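Local coordinates for protein amine Dehydrogenase (Pseudomonas putida, PDB 1JMX) that probably transfers electrons through two covalently attached c-type hemes, as the alpha subunit of a quinohemoprotein amine dehydrogenase, at residues A[137-141]-A[142-146]; A[94-97]-A[98-102]; A[117-120]-A[121-124]. All coordinates share one frame; numbering follows the deposited sequence.

How the contacts relate
From the N terminus the chain meets contact 2 first, which takes up all of helix 94-100 and the two residues beyond it, then contact 3 on helix 116-129, and finally contact 1, where the loop after that helix turns into helix 144-159. All three are local and follow in series, so none encloses or crosses another: contacts 2 and 3 close helical turns, contact 1 a beta turn. Contacts 2 and 3 do not touch, but both lie against the same heme. Contact 1 reaches each: Arg142 NH1 meets Glu98 OE1 in a salt bridge at 3.1 Å, and Trp144 packs on Val123, so that the turn before helix 144-159, and the helix itself, tie the other two helices together beside the heme.

Contact 1. Residues A[137-141]-A[142-146]; sequences AQARD and RDWLP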
loop_
_atom_site.group_PDB
_atom_site.type_symbol
_atom_site.label_atom_id
_atom_site.label_comp_id
_atom_site.label_asym_id
_atom_site.label_seq_id
_atom_site.Cartn_x
_atom_site.Cartn_y
_atom_site.Cartn_z
ATOM N N ALA A 137 4.074 -9.181 7.449
ATOM C CA ALA A 137 3.024 -9.335 8.457
ATOM C C ALA A 137 1.855 -10.114 7.865
ATOM O O ALA A 137 1.488 -9.901 6.704
ATOM C CB ALA A 137 2.553 -7.973 8.946
ATOM N N GLN A 138 1.291 -11.016 8.668
ATOM C CA GLN A 138 0.172 -11.876 8.273
ATOM C C GLN A 138 0.590 -12.943 7.263
ATOM O O GLN A 138 -0.235 -13.486 6.529
ATOM C CB GLN A 138 -1.006 -11.055 7.740
ATOM C CG GLN A 138 -1.737 -10.248 8.810
ATOM C CD GLN A 138 -2.774 -9.307 8.216
ATOM O OE1 GLN A 138 -2.455 -8.441 7.402
ATOM N NE2 GLN A 138 -4.025 -9.473 8.625
ATOM N N ALA A 139 1.882 -13.250 7.259
ATOM C CA ALA A 139 2.450 -14.250 6.376
ATOM C C ALA A 139 3.533 -15.027 7.131
ATOM O O ALA A 139 3.556 -16.244 7.076
ATOM C CB ALA A 139 3.029 -13.588 5.140
ATOM N N ARG A 140 4.392 -14.312 7.862
ATOM C CA ARG A 140 5.488 -14.907 8.646
ATOM C C ARG A 140 4.989 -15.701 9.864
ATOM O O ARG A 140 5.756 -16.395 10.528
ATOM C CB ARG A 140 6.449 -13.809 9.141
ATOM C CG ARG A 140 5.912 -13.015 10.340
ATOM C CD ARG A 140 6.947 -12.086 10.969
ATOM N NE ARG A 140 7.218 -10.944 10.114
ATOM C CZ ARG A 140 6.876 -9.681 10.368
ATOM N NH1 ARG A 140 6.250 -9.348 11.482
ATOM N NH2 ARG A 140 7.087 -8.757 9.441
ATOM N N ASP A 141 3.712 -15.540 10.187
ATOM C CA ASP A 141 3.107 -16.215 11.326
ATOM C C ASP A 141 2.429 -17.525 10.961
ATOM O O ASP A 141 1.857 -18.190 11.820
ATOM C CB ASP A 141 2.089 -15.290 12.001
ATOM C CG ASP A 141 0.939 -14.885 11.079
ATOM O OD1 ASP A 141 1.050 -14.972 9.831
ATOM O OD2 ASP A 141 -0.097 -14.451 11.619
ATOM N N ARG A 142 2.510 -17.898 9.688
ATOM C CA ARG A 142 1.871 -19.115 9.208
ATOM C C ARG A 142 2.629 -19.700 8.012
ATOM O O ARG A 142 3.560 -19.084 7.500
ATOM C CB ARG A 142 0.437 -18.782 8.790
ATOM C CG ARG A 142 0.355 -17.892 7.550
ATOM C CD ARG A 142 -1.007 -17.237 7.381
ATOM N NE ARG A 142 -1.196 -16.150 8.333
ATOM C CZ ARG A 142 -2.272 -15.373 8.388
ATOM N NH1 ARG A 142 -3.276 -15.559 7.542
ATOM N NH2 ARG A 142 -2.335 -14.399 9.285
ATOM N N ASP A 143 2.274 -20.918 7.615
ATOM C CA ASP A 143 2.887 -21.543 6.447
ATOM C C ASP A 143 2.090 -20.953 5.284
ATOM O O ASP A 143 1.110 -21.540 4.827
ATOM C CB ASP A 143 2.716 -23.063 6.491
ATOM C CG ASP A 143 3.453 -23.702 7.645
ATOM O OD1 ASP A 143 4.505 -23.171 8.054
ATOM O OD2 ASP A 143 2.985 -24.745 8.146
ATOM N N TRP A 144 2.500 -19.770 4.844
ATOM C CA TRP A 144 1.806 -19.053 3.785
ATOM C C TRP A 144 1.527 -19.802 2.487
ATOM O O TRP A 144 0.382 -19.854 2.045
ATOM C CB TRP A 144 2.510 -17.728 3.483
ATOM C CG TRP A 144 1.618 -16.774 2.765
ATOM C CD1 TRP A 144 0.757 -15.886 3.330
ATOM C CD2 TRP A 144 1.432 -16.671 1.349
ATOM N NE1 TRP A 144 0.034 -15.244 2.358
ATOM C CE2 TRP A 144 0.428 -15.706 1.130
ATOM C CE3 TRP A 144 2.015 -17.303 0.242
ATOM C CZ2 TRP A 144 -0.011 -15.357 -0.151
ATOM C CZ3 TRP A 144 1.582 -16.954 -1.032
ATOM C CH2 TRP A 144 0.578 -15.990 -1.217
ATOM N N LEU A 145 2.559 -20.374 1.876
ATOM C CA LEU A 145 2.379 -21.086 0.610
ATOM C C LEU A 145 1.384 -22.265 0.674
ATOM O O LEU A 145 0.441 -22.312 -0.123
ATOM C CB LEU A 145 3.738 -21.487 0.018
ATOM C CG LEU A 145 3.797 -22.025 -1.414
ATOM C CD1 LEU A 145 3.098 -21.070 -2.385
ATOM C CD2 LEU A 145 5.254 -22.233 -1.792
ATOM N N PRO A 146 1.562 -23.211 1.622
ATOM C CA PRO A 146 0.647 -24.359 1.752
ATOM C C PRO A 146 -0.820 -23.940 1.964
ATOM O O PRO A 146 -1.737 -24.508 1.369
ATOM C CB PRO A 146 1.194 -25.080 2.979
ATOM C CG PRO A 146 2.652 -24.838 2.866
ATOM C CD PRO A 146 2.710 -23.371 2.531
HETATM O O HOH W 1 -0.980 -12.979 3.941
#
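Arg142 doubles back beside Asp141, its neighbour in sequence, so that the two side chains run alongside each other and point the same way. The guanidinium takes the carboxylate side-on, with NE bonded to Asp141 OD1 at 2.9 Å and NH2 to Asp141 OD2 at 3.2 Å. Both oxygens lie near the guanidinium plane, yet the two flat groups are turned 40° against each other: OD2 receives its bond on the syn lone pair, whereas OD1 is met from above the carboxylate plane. Arg142 has CG wedged between its own N and carbonyl carbon (chi1 68°), and a bend at chi3 brings the head round to the acid.

The guanidinium face has a different partner. Gln138 O sits 3.3 Å above the plane, over its centre, where a carbonyl dipole can favour the delocalised charge without a hydrogen bond. NH1 carries a salt bridge to Glu98, so an arginine, with several donors round one flat cation, suits a place between two acids.

The backbone here is tightly turned: Ala139 to Arg142 form a type I beta turn, closed by Arg142 N to Ala139 O at 3.3 Å, which delivers the chain to helix 144-159. At the N-cap, Asp143 turns its carboxylate to Arg185 of a neighbouring subunit.

Trp144, in the first turn of that helix, belongs to the heme pocket. With CG anti to its N (chi1 -161°), the indole brings CD1 obliquely to Ala139 CB at 3.7 Å, and the small methyl lets the ring come near the turn. One water joins the two sides, donating a hydrogen bond to Gln138 O at 2.7 Å and accepting one from Trp144 NE1 at 2.9 Å.

Contact 2. Residues A[94-97]-A[98-102]; sequences TQLS and ETCGR. With HEC (heme c), chain E.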
loop_
_atom_site.group_PDB
_atom_site.type_symbol
_atom_site.label_atom_id
_atom_site.label_comp_id
_atom_site.label_asym_id
_atom_site.label_seq_id
_atom_site.Cartn_x
_atom_site.Cartn_y
_atom_site.Cartn_z
ATOM N N THR A 94 -12.016 -12.856 6.701
ATOM C CA THR A 94 -10.635 -12.703 7.169
ATOM C C THR A 94 -9.593 -13.438 6.339
ATOM O O THR A 94 -8.518 -12.904 6.090
ATOM C CB THR A 94 -10.455 -13.097 8.662
ATOM O OG1 THR A 94 -10.799 -14.474 8.850
ATOM C CG2 THR A 94 -11.327 -12.238 9.557
ATOM N N GLN A 95 -9.915 -14.643 5.886
ATOM C CA GLN A 95 -8.967 -15.415 5.095
ATOM C C GLN A 95 -8.557 -14.676 3.824
ATOM O O GLN A 95 -7.376 -14.577 3.517
ATOM C CB GLN A 95 -9.541 -16.778 4.751
ATOM C CG GLN A 95 -8.572 -17.662 4.031
ATOM C CD GLN A 95 -9.243 -18.880 3.474
ATOM O OE1 GLN A 95 -8.930 -19.998 3.870
ATOM N NE2 GLN A 95 -10.188 -18.678 2.556
ATOM N N LEU A 96 -9.535 -14.131 3.113
ATOM C CA LEU A 96 -9.270 -13.389 1.887
ATOM C C LEU A 96 -8.562 -12.071 2.202
ATOM O O LEU A 96 -7.705 -11.630 1.448
ATOM C CB LEU A 96 -10.589 -13.129 1.132
ATOM C CG LEU A 96 -10.600 -12.609 -0.317
ATOM C CD1 LEU A 96 -10.304 -11.116 -0.393
ATOM C CD2 LEU A 96 -9.615 -13.404 -1.154
ATOM N N SER A 97 -8.925 -11.443 3.316
ATOM C CA SER A 97 -8.317 -10.164 3.708
ATOM C C SER A 97 -6.846 -10.267 4.069
ATOM O O SER A 97 -6.041 -9.476 3.605
ATOM C CB SER A 97 -9.069 -9.547 4.894
ATOM O OG SER A 97 -10.450 -9.425 4.606
ATOM N N GLU A 98 -6.510 -11.226 4.923
ATOM C CA GLU A 98 -5.133 -11.421 5.359
ATOM C C GLU A 98 -4.248 -11.955 4.253
ATOM O O GLU A 98 -3.125 -11.500 4.073
ATOM C CB GLU A 98 -5.084 -12.385 6.535
ATOM C CG GLU A 98 -5.824 -11.878 7.733
ATOM C CD GLU A 98 -5.813 -12.849 8.885
ATOM O OE1 GLU A 98 -5.726 -14.077 8.646
ATOM O OE2 GLU A 98 -5.913 -12.372 10.036
ATOM N N THR A 99 -4.771 -12.924 3.516
ATOM C CA THR A 99 -4.030 -13.544 2.439
ATOM C C THR A 99 -3.972 -12.696 1.171
ATOM O O THR A 99 -2.897 -12.483 0.628
ATOM C CB THR A 99 -4.637 -14.922 2.069
ATOM O OG1 THR A 99 -4.995 -15.632 3.262
ATOM C CG2 THR A 99 -3.638 -15.754 1.265
ATOM N N CYS A 100 -5.117 -12.169 0.745
ATOM C CA CYS A 100 -5.207 -11.411 -0.509
ATOM C C CYS A 100 -5.538 -9.931 -0.516
ATOM O O CYS A 100 -5.471 -9.306 -1.568
ATOM C CB CYS A 100 -6.194 -12.107 -1.455
ATOM S SG CYS A 100 -5.826 -13.858 -1.538
ATOM N N GLY A 101 -5.931 -9.371 0.620
ATOM C CA GLY A 101 -6.271 -7.962 0.625
ATOM C C GLY A 101 -5.443 -7.101 1.546
ATOM O O GLY A 101 -5.856 -5.994 1.866
ATOM N N ARG A 102 -4.278 -7.589 1.966
ATOM C CA ARG A 102 -3.421 -6.827 2.869
ATOM C C ARG A 102 -2.423 -5.919 2.149
ATOM O O ARG A 102 -1.785 -5.076 2.765
ATOM C CB ARG A 102 -2.693 -7.758 3.842
ATOM C CG ARG A 102 -1.684 -8.669 3.195
ATOM C CD ARG A 102 -0.890 -9.405 4.244
ATOM N NE ARG A 102 0.067 -10.335 3.655
ATOM C CZ ARG A 102 1.261 -9.998 3.168
ATOM N NH1 ARG A 102 1.672 -8.737 3.184
ATOM N NH2 ARG A 102 2.070 -10.945 2.702
HETATM FE FE HEC E . -2.035 -9.582 -5.576
HETATM C CHA HEC E . -1.789 -8.065 -8.543
HETATM C CHB HEC E . -4.610 -11.407 -6.775
HETATM C CHC HEC E . -2.193 -11.262 -2.640
HETATM C CHD HEC E . 0.605 -7.735 -4.400
HETATM N NA HEC E . -3.003 -9.689 -7.272
HETATM C C1A HEC E . -2.778 -8.982 -8.408
HETATM C C2A HEC E . -3.699 -9.333 -9.451
HETATM C C3A HEC E . -4.504 -10.265 -8.944
HETATM C C4A HEC E . -4.060 -10.496 -7.596
HETATM C CMA HEC E . -5.648 -10.963 -9.657
HETATM C CAA HEC E . -3.710 -8.752 -10.848
HETATM C CBA HEC E . -3.301 -9.914 -11.751
HETATM C CGA HEC E . -3.195 -9.622 -13.226
HETATM O O1A HEC E . -3.413 -8.508 -13.669
HETATM O O2A HEC E . -2.872 -10.539 -13.952
HETATM N NB HEC E . -3.153 -11.008 -4.861
HETATM C C1B HEC E . -4.199 -11.676 -5.498
HETATM C C2B HEC E . -4.791 -12.701 -4.706
HETATM C C3B HEC E . -4.094 -12.692 -3.535
HETATM C C4B HEC E . -3.094 -11.620 -3.625
HETATM C CMB HEC E . -5.952 -13.628 -5.120
HETATM C CAB HEC E . -4.369 -13.668 -2.400
HETATM C CBB HEC E . -3.350 -14.799 -2.241
HETATM N NC HEC E . -1.029 -9.491 -3.876
HETATM C C1C HEC E . -1.235 -10.260 -2.751
HETATM C C2C HEC E . -0.330 -9.911 -1.695
HETATM C C3C HEC E . 0.441 -8.927 -2.164
HETATM C C4C HEC E . 0.026 -8.666 -3.537
HETATM C CMC HEC E . -0.290 -10.564 -0.312
HETATM C CAC HEC E . 1.431 -8.174 -1.302
HETATM C CBC HEC E . 2.861 -8.660 -1.166
HETATM N ND HEC E . -0.840 -8.202 -6.307
HETATM C C1D HEC E . 0.206 -7.527 -5.711
HETATM C C2D HEC E . 0.839 -6.588 -6.641
HETATM C C3D HEC E . 0.118 -6.733 -7.810
HETATM C C4D HEC E . -0.881 -7.695 -7.568
HETATM C CMD HEC E . 2.026 -5.675 -6.347
HETATM C CAD HEC E . 0.249 -6.063 -9.184
HETATM C CBD HEC E . 1.275 -4.991 -9.340
HETATM C CGD HEC E . 0.670 -3.642 -9.136
HETATM O O1D HEC E . -0.365 -3.550 -8.437
HETATM O O2D HEC E . 1.219 -2.653 -9.671
HETATM O O HOH W 2 -6.112 -6.591 4.521
#
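Leu96 lays its CD2 branch against CB of Cys100, 3.7 Å away, one helical turn on, and so pads the sulfur arm that holds the heme. Cys100 SG is joined to CAB of heme c at 1.7 Å; it is the first cysteine of the CXXCH motif, whose Cys103 makes the second thioether and whose His104 ligates the iron. Beside it, Thr99 divides its two branches. Its methyl, CG2, is anti to the backbone N and approaches heme CBB at 3.6 Å, while the hydroxyl turns back along the helix. There Gln95 O accepts from Thr99 OG1 at 2.6 Å and from Thr99 N at 3.1 Å, which supplies the buried hydroxyl with an acceptor and fixes the methyl's direction. Threonine suits both tasks.

Arg102 reaches out in an extended chain, and heme CMC lies over one face of its guanidinium, 3.7 Å from the guanidinium plane and offset toward its rim; NH1 is held by Gln136. Farther out, Glu98 packs its CG on Thr94 O and sends its carboxylate to Arg142, while helix 144-159 covers Leu96. The helix ends as Gly101 N bonds to Ser97 O at 3.0 Å.

The thioether implies permanent attachment: bound through CAB, the heme cannot leave without a bond being broken, and its edge probably stays close to this helical turn.

Contact 3. Residues A[117-120]-A[121-124]; sequences KEWE and HLVN. With HEC (heme c), chain E.
Lys117 lays its side chain over one face of the His121 ring, one turn along helix 116-129, an i to i+4 pairing on an alpha helix. A bend at chi2 (57°) and another at chi3 carry the lysine's methylenes over the imidazole, with CD 3.9 Å from the ring centroid and 23° off the normal, a CH-pi contact. At the ring edge, Glu118 OE2 stands 3.9 Å from His121 CD2; its carboxylate is steeply inclined to the ring, and its other oxygen is engaged by Arg26. With an alanine here in place of the imidazole, the lysine methylenes would probably lose the surface they rest on and be freer to turn, and His119 of a neighbouring subunit would be likely to lose the ring it meets.

Glu120 suits the exposed flank because its extended chain brings the carboxylate to Lys117 NZ, in a salt bridge of 3.0 Å to OE2 whose hydrogen bonds are weak.

Trp119 serves the buried side. Its large indole lies alongside Leu122, CZ3 to CD1 at 4.1 Å, and both belong to the heme pocket: Leu122 CD2 lies 3.6 Å from heme CMB, a branched apolar chain against the porphyrin edge. Helix 144-159 packs behind Trp119 and Val123.

Asn124, an amide short enough to bend back on its own helix, doubles the backbone bond: its N at 3.2 Å and its ND2 at 2.9 Å reach Glu120 O from opposite faces of the carbonyl plane.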
loop_
_atom_site.group_PDB
_atom_site.type_symbol
_atom_site.label_atom_id
_atom_site.label_comp_id
_atom_site.label_asym_id
_atom_site.label_seq_id
_atom_site.Cartn_x
_atom_site.Cartn_y
_atom_site.Cartn_z
ATOM N N LYS A 117 -6.683 -23.714 -11.489
ATOM C CA LYS A 117 -5.292 -23.703 -11.957
ATOM C C LYS A 117 -4.764 -22.300 -12.221
ATOM O O LYS A 117 -3.572 -22.036 -12.036
ATOM C CB LYS A 117 -5.127 -24.583 -13.200
ATOM C CG LYS A 117 -3.728 -24.549 -13.851
ATOM C CD LYS A 117 -2.591 -24.944 -12.887
ATOM C CE LYS A 117 -2.737 -26.372 -12.359
ATOM N NZ LYS A 117 -1.577 -26.815 -11.502
ATOM N N GLU A 118 -5.644 -21.408 -12.666
ATOM C CA GLU A 118 -5.260 -20.028 -12.936
ATOM C C GLU A 118 -5.091 -19.263 -11.621
ATOM O O GLU A 118 -4.334 -18.295 -11.561
ATOM C CB GLU A 118 -6.279 -19.349 -13.849
ATOM C CG GLU A 118 -6.406 -20.010 -15.219
ATOM C CD GLU A 118 -5.122 -19.946 -16.020
ATOM O OE1 GLU A 118 -4.574 -18.845 -16.149
ATOM O OE2 GLU A 118 -4.658 -20.985 -16.530
ATOM N N TRP A 119 -5.793 -19.705 -10.577
ATOM C CA TRP A 119 -5.679 -19.096 -9.253
ATOM C C TRP A 119 -4.385 -19.619 -8.633
ATOM O O TRP A 119 -3.723 -18.908 -7.878
ATOM C CB TRP A 119 -6.871 -19.458 -8.343
ATOM C CG TRP A 119 -8.129 -18.644 -8.559
ATOM C CD1 TRP A 119 -9.370 -19.128 -8.855
ATOM C CD2 TRP A 119 -8.268 -17.214 -8.470
ATOM N NE1 TRP A 119 -10.275 -18.094 -8.955
ATOM C CE2 TRP A 119 -9.628 -16.909 -8.727
ATOM C CE3 TRP A 119 -7.381 -16.161 -8.200
ATOM C CZ2 TRP A 119 -10.121 -15.597 -8.725
ATOM C CZ3 TRP A 119 -7.876 -14.849 -8.197
ATOM C CH2 TRP A 119 -9.233 -14.585 -8.460
ATOM N N GLU A 120 -4.033 -20.867 -8.959
ATOM C CA GLU A 120 -2.803 -21.483 -8.459
ATOM C C GLU A 120 -1.577 -20.818 -9.108
ATOM O O GLU A 120 -0.571 -20.575 -8.438
ATOM C CB GLU A 120 -2.786 -22.982 -8.745
ATOM C CG GLU A 120 -1.586 -23.680 -8.134
ATOM C CD GLU A 120 -1.320 -25.053 -8.732
ATOM O OE1 GLU A 120 -0.195 -25.282 -9.235
ATOM O OE2 GLU A 120 -2.225 -25.904 -8.701
ATOM N N HIS A 121 -1.669 -20.524 -10.406
ATOM C CA HIS A 121 -0.584 -19.859 -11.128
ATOM C C HIS A 121 -0.396 -18.465 -10.545
ATOM O O HIS A 121 0.728 -17.973 -10.449
ATOM C CB HIS A 121 -0.906 -19.707 -12.615
ATOM C CG HIS A 121 -0.690 -20.947 -13.422
ATOM N ND1 HIS A 121 0.328 -21.839 -13.163
ATOM C CD2 HIS A 121 -1.343 -21.427 -14.507
ATOM C CE1 HIS A 121 0.294 -22.816 -14.050
ATOM N NE2 HIS A 121 -0.712 -22.589 -14.878
ATOM N N LEU A 122 -1.510 -17.827 -10.182
ATOM C CA LEU A 122 -1.469 -16.493 -9.600
ATOM C C LEU A 122 -0.704 -16.489 -8.280
ATOM O O LEU A 122 0.125 -15.615 -8.063
ATOM C CB LEU A 122 -2.873 -15.935 -9.411
ATOM C CG LEU A 122 -2.977 -14.578 -8.717
ATOM C CD1 LEU A 122 -4.077 -13.775 -9.335
ATOM C CD2 LEU A 122 -3.229 -14.779 -7.233
ATOM N N VAL A 123 -0.961 -17.470 -7.416
ATOM C CA VAL A 123 -0.257 -17.555 -6.135
ATOM C C VAL A 123 1.259 -17.710 -6.333
ATOM O O VAL A 123 2.047 -17.042 -5.662
ATOM C CB VAL A 123 -0.785 -18.712 -5.265
ATOM C CG1 VAL A 123 0.048 -18.845 -4.004
ATOM C CG2 VAL A 123 -2.230 -18.462 -4.894
ATOM N N ASN A 124 1.661 -18.571 -7.268
ATOM C CA ASN A 124 3.077 -18.792 -7.562
ATOM C C ASN A 124 3.739 -17.530 -8.087
ATOM O O ASN A 124 4.888 -17.256 -7.764
ATOM C CB ASN A 124 3.255 -19.940 -8.563
ATOM C CG ASN A 124 3.134 -21.297 -7.913
ATOM O OD1 ASN A 124 4.069 -21.776 -7.286
ATOM N ND2 ASN A 124 1.975 -21.913 -8.043
HETATM FE FE HEC E . -2.035 -9.582 -5.576
HETATM C CHA HEC E . -1.789 -8.065 -8.543
HETATM C CHB HEC E . -4.610 -11.407 -6.775
HETATM C CHC HEC E . -2.193 -11.262 -2.640
HETATM C CHD HEC E . 0.605 -7.735 -4.400
HETATM N NA HEC E . -3.003 -9.689 -7.272
HETATM C C1A HEC E . -2.778 -8.982 -8.408
HETATM C C2A HEC E . -3.699 -9.333 -9.451
HETATM C C3A HEC E . -4.504 -10.265 -8.944
HETATM C C4A HEC E . -4.060 -10.496 -7.596
HETATM C CMA HEC E . -5.648 -10.963 -9.657
HETATM C CAA HEC E . -3.710 -8.752 -10.848
HETATM C CBA HEC E . -3.301 -9.914 -11.751
HETATM C CGA HEC E . -3.195 -9.622 -13.226
HETATM O O1A HEC E . -3.413 -8.508 -13.669
HETATM O O2A HEC E . -2.872 -10.539 -13.952
HETATM N NB HEC E . -3.153 -11.008 -4.861
HETATM C C1B HEC E . -4.199 -11.676 -5.498
HETATM C C2B HEC E . -4.791 -12.701 -4.706
HETATM C C3B HEC E . -4.094 -12.692 -3.535
HETATM C C4B HEC E . -3.094 -11.620 -3.625
HETATM C CMB HEC E . -5.952 -13.628 -5.120
HETATM C CAB HEC E . -4.369 -13.668 -2.400
HETATM C CBB HEC E . -3.350 -14.799 -2.241
HETATM N NC HEC E . -1.029 -9.491 -3.876
HETATM C C1C HEC E . -1.235 -10.260 -2.751
HETATM C C2C HEC E . -0.330 -9.911 -1.695
HETATM C C3C HEC E . 0.441 -8.927 -2.164
HETATM C C4C HEC E . 0.026 -8.666 -3.537
HETATM C CMC HEC E . -0.290 -10.564 -0.312
HETATM C CAC HEC E . 1.431 -8.174 -1.302
HETATM C CBC HEC E . 2.861 -8.660 -1.166
HETATM N ND HEC E . -0.840 -8.202 -6.307
HETATM C C1D HEC E . 0.206 -7.527 -5.711
HETATM C C2D HEC E . 0.839 -6.588 -6.641
HETATM C C3D HEC E . 0.118 -6.733 -7.810
HETATM C C4D HEC E . -0.881 -7.695 -7.568
HETATM C CMD HEC E . 2.026 -5.675 -6.347
HETATM C CAD HEC E . 0.249 -6.063 -9.184
HETATM C CBD HEC E . 1.275 -4.991 -9.340
HETATM C CGD HEC E . 0.670 -3.642 -9.136
HETATM O O1D HEC E . -0.365 -3.550 -8.437
HETATM O O2D HEC E . 1.219 -2.653 -9.671
HETATM O O HOH W 3 2.085 -25.082 -6.966
#